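Local coordinates for oligopeptide ABC transporter, periplasmic oligopeptide-binding protein, putative (Thermotoga maritima MSB8, PDB 5IPW), which probably binds oligopeptides in the periplasm for an ABC transporter, as a family 5 extracellular solute-binding protein, at residues A192-L195 and K196-H199; M205-I208 and E209-M212. All coordinates share one frame; numbering follows the deposited sequence.

Contact 1 of 2, residues A192-L195 and K196-H199; sequences AHYL and KQFH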
loop_
_atom_site.group_PDB
_atom_site.type_symbol
_atom_site.label_atom_id
_atom_site.label_comp_id
_atom_site.label_asym_id
_atom_site.label_seq_id
_atom_site.Cartn_x
_atom_site.Cartn_y
_atom_site.Cartn_z
ATOM N N ALA A 192 25.301 -5.518 -10.958
ATOM C CA ALA A 192 26.415 -6.414 -10.667
ATOM C C ALA A 192 27.744 -5.867 -11.173
ATOM O O ALA A 192 28.768 -6.007 -10.510
ATOM C CB ALA A 192 26.153 -7.779 -11.268
ATOM N N HIS A 193 27.731 -5.228 -12.336
ATOM C CA HIS A 193 28.972 -4.712 -12.924
ATOM C C HIS A 193 29.647 -3.677 -12.022
ATOM O O HIS A 193 30.873 -3.531 -12.050
ATOM C CB HIS A 193 28.717 -4.130 -14.320
ATOM C CG HIS A 193 28.034 -2.799 -14.312
ATOM N ND1 HIS A 193 26.673 -2.657 -14.132
ATOM C CD2 HIS A 193 28.525 -1.546 -14.472
ATOM C CE1 HIS A 193 26.357 -1.374 -14.175
ATOM N NE2 HIS A 193 27.463 -0.678 -14.385
ATOM N N TYR A 194 28.841 -2.964 -11.234
ATOM C CA TYR A 194 29.343 -1.986 -10.276
ATOM C C TYR A 194 29.596 -2.590 -8.899
ATOM O O TYR A 194 30.588 -2.252 -8.263
ATOM C CB TYR A 194 28.361 -0.818 -10.129
ATOM C CG TYR A 194 28.773 0.204 -9.080
ATOM C CD1 TYR A 194 29.803 1.109 -9.322
ATOM C CD2 TYR A 194 28.130 0.260 -7.842
ATOM C CE1 TYR A 194 30.184 2.039 -8.361
ATOM C CE2 TYR A 194 28.498 1.190 -6.877
ATOM C CZ TYR A 194 29.527 2.072 -7.137
ATOM O OH TYR A 194 29.887 2.987 -6.182
ATOM N N LEU A 195 28.700 -3.460 -8.437
ATOM C CA LEU A 195 28.720 -3.911 -7.041
ATOM C C LEU A 195 29.634 -5.102 -6.726
ATOM O O LEU A 195 30.071 -5.258 -5.582
ATOM C CB LEU A 195 27.302 -4.235 -6.573
ATOM C CG LEU A 195 26.424 -3.009 -6.343
ATOM C CD1 LEU A 195 24.988 -3.431 -6.094
ATOM C CD2 LEU A 195 26.937 -2.173 -5.183
ATOM N N LYS A 196 29.915 -5.936 -7.726
ATOM C CA LYS A 196 30.727 -7.143 -7.516
ATOM C C LYS A 196 32.111 -6.854 -6.924
ATOM O O LYS A 196 32.676 -7.707 -6.237
ATOM C CB LYS A 196 30.876 -7.932 -8.816
ATOM C CG LYS A 196 29.686 -8.813 -9.129
ATOM C CD LYS A 196 29.890 -9.578 -10.424
ATOM C CE LYS A 196 28.860 -10.691 -10.562
ATOM N NZ LYS A 196 29.018 -11.475 -11.821
ATOM N N GLN A 197 32.655 -5.666 -7.192
ATOM C CA GLN A 197 33.949 -5.265 -6.619
ATOM C C GLN A 197 33.922 -5.140 -5.090
ATOM O O GLN A 197 34.973 -5.108 -4.460
ATOM C CB GLN A 197 34.429 -3.946 -7.224
ATOM C CG GLN A 197 33.569 -2.748 -6.868
ATOM C CD GLN A 197 34.096 -1.489 -7.497
ATOM O OE1 GLN A 197 35.248 -1.124 -7.275
ATOM N NE2 GLN A 197 33.272 -0.821 -8.298
ATOM N N PHE A 198 32.720 -5.052 -4.514
ATOM C CA PHE A 198 32.524 -4.954 -3.065
ATOM C C PHE A 198 32.015 -6.255 -2.432
ATOM O O PHE A 198 31.687 -6.282 -1.244
ATOM C CB PHE A 198 31.524 -3.834 -2.770
ATOM C CG PHE A 198 31.876 -2.530 -3.415
ATOM C CD1 PHE A 198 33.034 -1.859 -3.059
ATOM C CD2 PHE A 198 31.056 -1.971 -4.378
ATOM C CE1 PHE A 198 33.369 -0.651 -3.648
ATOM C CE2 PHE A 198 31.387 -0.765 -4.976
ATOM C CZ PHE A 198 32.545 -0.105 -4.611
ATOM N N HIS A 199 31.966 -7.328 -3.218
ATOM C CA HIS A 199 31.357 -8.581 -2.793
ATOM C C HIS A 199 32.395 -9.706 -2.751
ATOM O O HIS A 199 32.976 -10.042 -3.780
ATOM C CB HIS A 199 30.222 -8.948 -3.745
ATOM C CG HIS A 199 29.217 -9.885 -3.156
ATOM N ND1 HIS A 199 29.425 -11.242 -3.081
ATOM C CD2 HIS A 199 27.993 -9.663 -2.625
ATOM C CE1 HIS A 199 28.375 -11.819 -2.526
ATOM N NE2 HIS A 199 27.489 -10.883 -2.240
HETATM O O HOH W 1 32.443 -4.366 -9.785
#
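Tyr194 and Phe198 meet in a T-shaped (edge-to-face) pair where the short helix 192-195 runs out into a 3-10 turn. The phenylalanine turns its edge to the tyrosine face, with CE2 of Phe198 4.0 Å from CE2 of Tyr194 and the ring planes 67° apart. With chi1 at 176° the Tyr194 ring swings opposite its own N, where its face can receive the Phe198 edge, and its hydroxyl bonds to Asn233. Gln197, one residue before Phe198, swings its side chain to Tyr194, and its NE2 donates to Tyr194 O at 3.0 Å. That bond is nearly straight (161°) and lies in both the carbonyl and the amide plane, which fixes the rotation of the amide, while OE1 of Gln197 is taken by Lys211. CG of Gln197 also lies over the centre of the Phe198 ring, 3.4 Å above its plane.

The backbone records the change of helix type: Lys196 N bonds to Ala192 O, an i+4 pair, whereas Phe198 N reaches Leu195 O, an i+3 pair. Helix 220-227 packs against Phe198 through Leu223 and Phe224, and Phe134 of helix 129-140 meets Ala192 and Leu195. A water accepts from Gln197 N at 2.9 Å and donates to His193 O.

Contact 2 of 2, residues M205-I208 and E209-M212; sequences MEEI and EKKM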
loop_
_atom_site.group_PDB
_atom_site.type_symbol
_atom_site.label_atom_id
_atom_site.label_comp_id
_atom_site.label_asym_id
_atom_site.label_seq_id
_atom_site.Cartn_x
_atom_site.Cartn_y
_atom_site.Cartn_z
ATOM N N MET A 205 38.929 -10.872 -0.835
ATOM C CA MET A 205 38.691 -10.094 0.373
ATOM C C MET A 205 39.762 -9.033 0.626
ATOM O O MET A 205 39.461 -7.983 1.181
ATOM C CB MET A 205 38.583 -11.022 1.587
ATOM C CG MET A 205 38.035 -10.346 2.833
ATOM S SD MET A 205 36.382 -9.663 2.601
ATOM C CE MET A 205 35.380 -11.075 3.059
ATOM N N GLU A 206 41.003 -9.306 0.229
ATOM C CA GLU A 206 42.092 -8.325 0.384
ATOM C C GLU A 206 41.867 -7.075 -0.458
ATOM O O GLU A 206 42.228 -5.974 -0.048
ATOM C CB GLU A 206 43.484 -8.920 0.085
ATOM C CG GLU A 206 43.578 -9.858 -1.110
ATOM C CD GLU A 206 43.504 -11.328 -0.710
ATOM O OE1 GLU A 206 42.495 -11.993 -1.042
ATOM O OE2 GLU A 206 44.451 -11.815 -0.047
ATOM N N GLU A 207 41.281 -7.246 -1.638
ATOM C CA GLU A 207 40.987 -6.113 -2.509
ATOM C C GLU A 207 39.836 -5.301 -1.961
ATOM O O GLU A 207 39.831 -4.075 -2.085
ATOM C CB GLU A 207 40.673 -6.589 -3.924
ATOM C CG GLU A 207 41.875 -7.191 -4.627
ATOM C CD GLU A 207 43.059 -6.238 -4.652
ATOM O OE1 GLU A 207 42.950 -5.160 -5.284
ATOM O OE2 GLU A 207 44.094 -6.564 -4.026
ATOM N N ILE A 208 38.873 -5.991 -1.354
ATOM C CA ILE A 208 37.737 -5.335 -0.715
ATOM C C ILE A 208 38.179 -4.496 0.484
ATOM O O ILE A 208 37.727 -3.362 0.647
ATOM C CB ILE A 208 36.658 -6.351 -0.282
ATOM C CG1 ILE A 208 36.002 -6.961 -1.523
ATOM C CG2 ILE A 208 35.597 -5.683 0.591
ATOM C CD1 ILE A 208 35.041 -8.091 -1.234
ATOM N N GLU A 209 39.066 -5.048 1.308
ATOM C CA GLU A 209 39.562 -4.331 2.489
ATOM C C GLU A 209 40.307 -3.049 2.136
ATOM O O GLU A 209 40.284 -2.093 2.905
ATOM C CB GLU A 209 40.420 -5.247 3.375
ATOM C CG GLU A 209 39.579 -6.112 4.312
ATOM C CD GLU A 209 40.309 -7.327 4.863
ATOM O OE1 GLU A 209 39.652 -8.139 5.549
ATOM O OE2 GLU A 209 41.526 -7.478 4.617
ATOM N N LYS A 210 40.936 -3.022 0.962
ATOM C CA LYS A 210 41.660 -1.834 0.502
ATOM C C LYS A 210 40.742 -0.662 0.147
ATOM O O LYS A 210 41.203 0.478 0.059
ATOM C CB LYS A 210 42.550 -2.190 -0.693
ATOM C CG LYS A 210 43.677 -3.143 -0.328
ATOM C CD LYS A 210 44.175 -3.959 -1.515
ATOM C CE LYS A 210 45.451 -3.387 -2.118
ATOM N NZ LYS A 210 46.043 -4.325 -3.115
ATOM N N LYS A 211 39.454 -0.947 -0.061
ATOM C CA LYS A 211 38.452 0.081 -0.387
ATOM C C LYS A 211 37.608 0.508 0.808
ATOM O O LYS A 211 36.906 1.529 0.743
ATOM C CB LYS A 211 37.534 -0.407 -1.508
ATOM C CG LYS A 211 38.062 -0.097 -2.895
ATOM C CD LYS A 211 37.727 -1.209 -3.874
ATOM C CE LYS A 211 38.074 -0.792 -5.289
ATOM N NZ LYS A 211 37.844 -1.900 -6.250
ATOM N N MET A 212 37.653 -0.273 1.884
ATOM C CA MET A 212 37.062 0.157 3.145
ATOM C C MET A 212 37.806 1.372 3.666
ATOM O O MET A 212 39.004 1.539 3.428
ATOM C CB MET A 212 37.133 -0.943 4.188
ATOM C CG MET A 212 36.147 -2.062 3.966
ATOM S SD MET A 212 36.839 -3.569 4.630
ATOM C CE MET A 212 35.403 -4.382 5.258
#
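Glu209 N closes a helical i+4 bond onto Met205 O at 3.0 Å, in the short helix 205-209. The side chain of Glu209 runs back past the same carbonyl, its CG 3.6 Å from Met205 O, and crosses the methionine so that OE1 of Glu209 comes within 3.9 Å of Met205 CG.

At Lys210 the backbone bonding is weak: its N makes two long, bent bonds, to Glu206 O and to Glu207 O. Its side chain makes a salt bridge, Lys210 NZ to Glu207 OE2 at 3.1 Å. The two chains lie side by side and point the same way, and NZ meets OE2 on the syn side, 20° out of the carboxylate plane. Glu207 is bent at chi2 (-55°), which turns its carboxylate toward the lysine. An alanine in place of Glu207 would probably leave the Lys210 ammonium without this mate and its chain freer to turn.

Lys211 N donates to Ile208 O, an i+3 bond, and its NZ is hydrogen-bonded to Gln197 OE1. Met212 N adds a weak bond to the same Ile208 oxygen, which therefore receives two backbone donors. Trp220 of helix 220-227 touches the side chains of Met205, Ile208 and Met212, covering the apolar side of the turn. The SD of Met212 lies 4.1 Å from Ile208 O.

In the fold
Contact 1 precedes contact 2 along the chain, and their centres are 12 Å apart. Helices 192-195 and 205-209 are consecutive and both fall within the family 5 solute-binding range. The two turns meet directly: Gln197 OE1 and Lys211 NZ are 2.9 Å apart, a probable hydrogen bond, and Ile208 CD1 packs 3.5 Å from His199 C. Helix 220-227 is shared, touching Phe198 of contact 1 and Met205, Ile208 and Met212 of contact 2. The centres lie about 32 and 40 Å from the chain's centre, on the same side, so the two consecutive short helices and their following turns form a patch at the periphery of the chain, with contact 2 the more exposed.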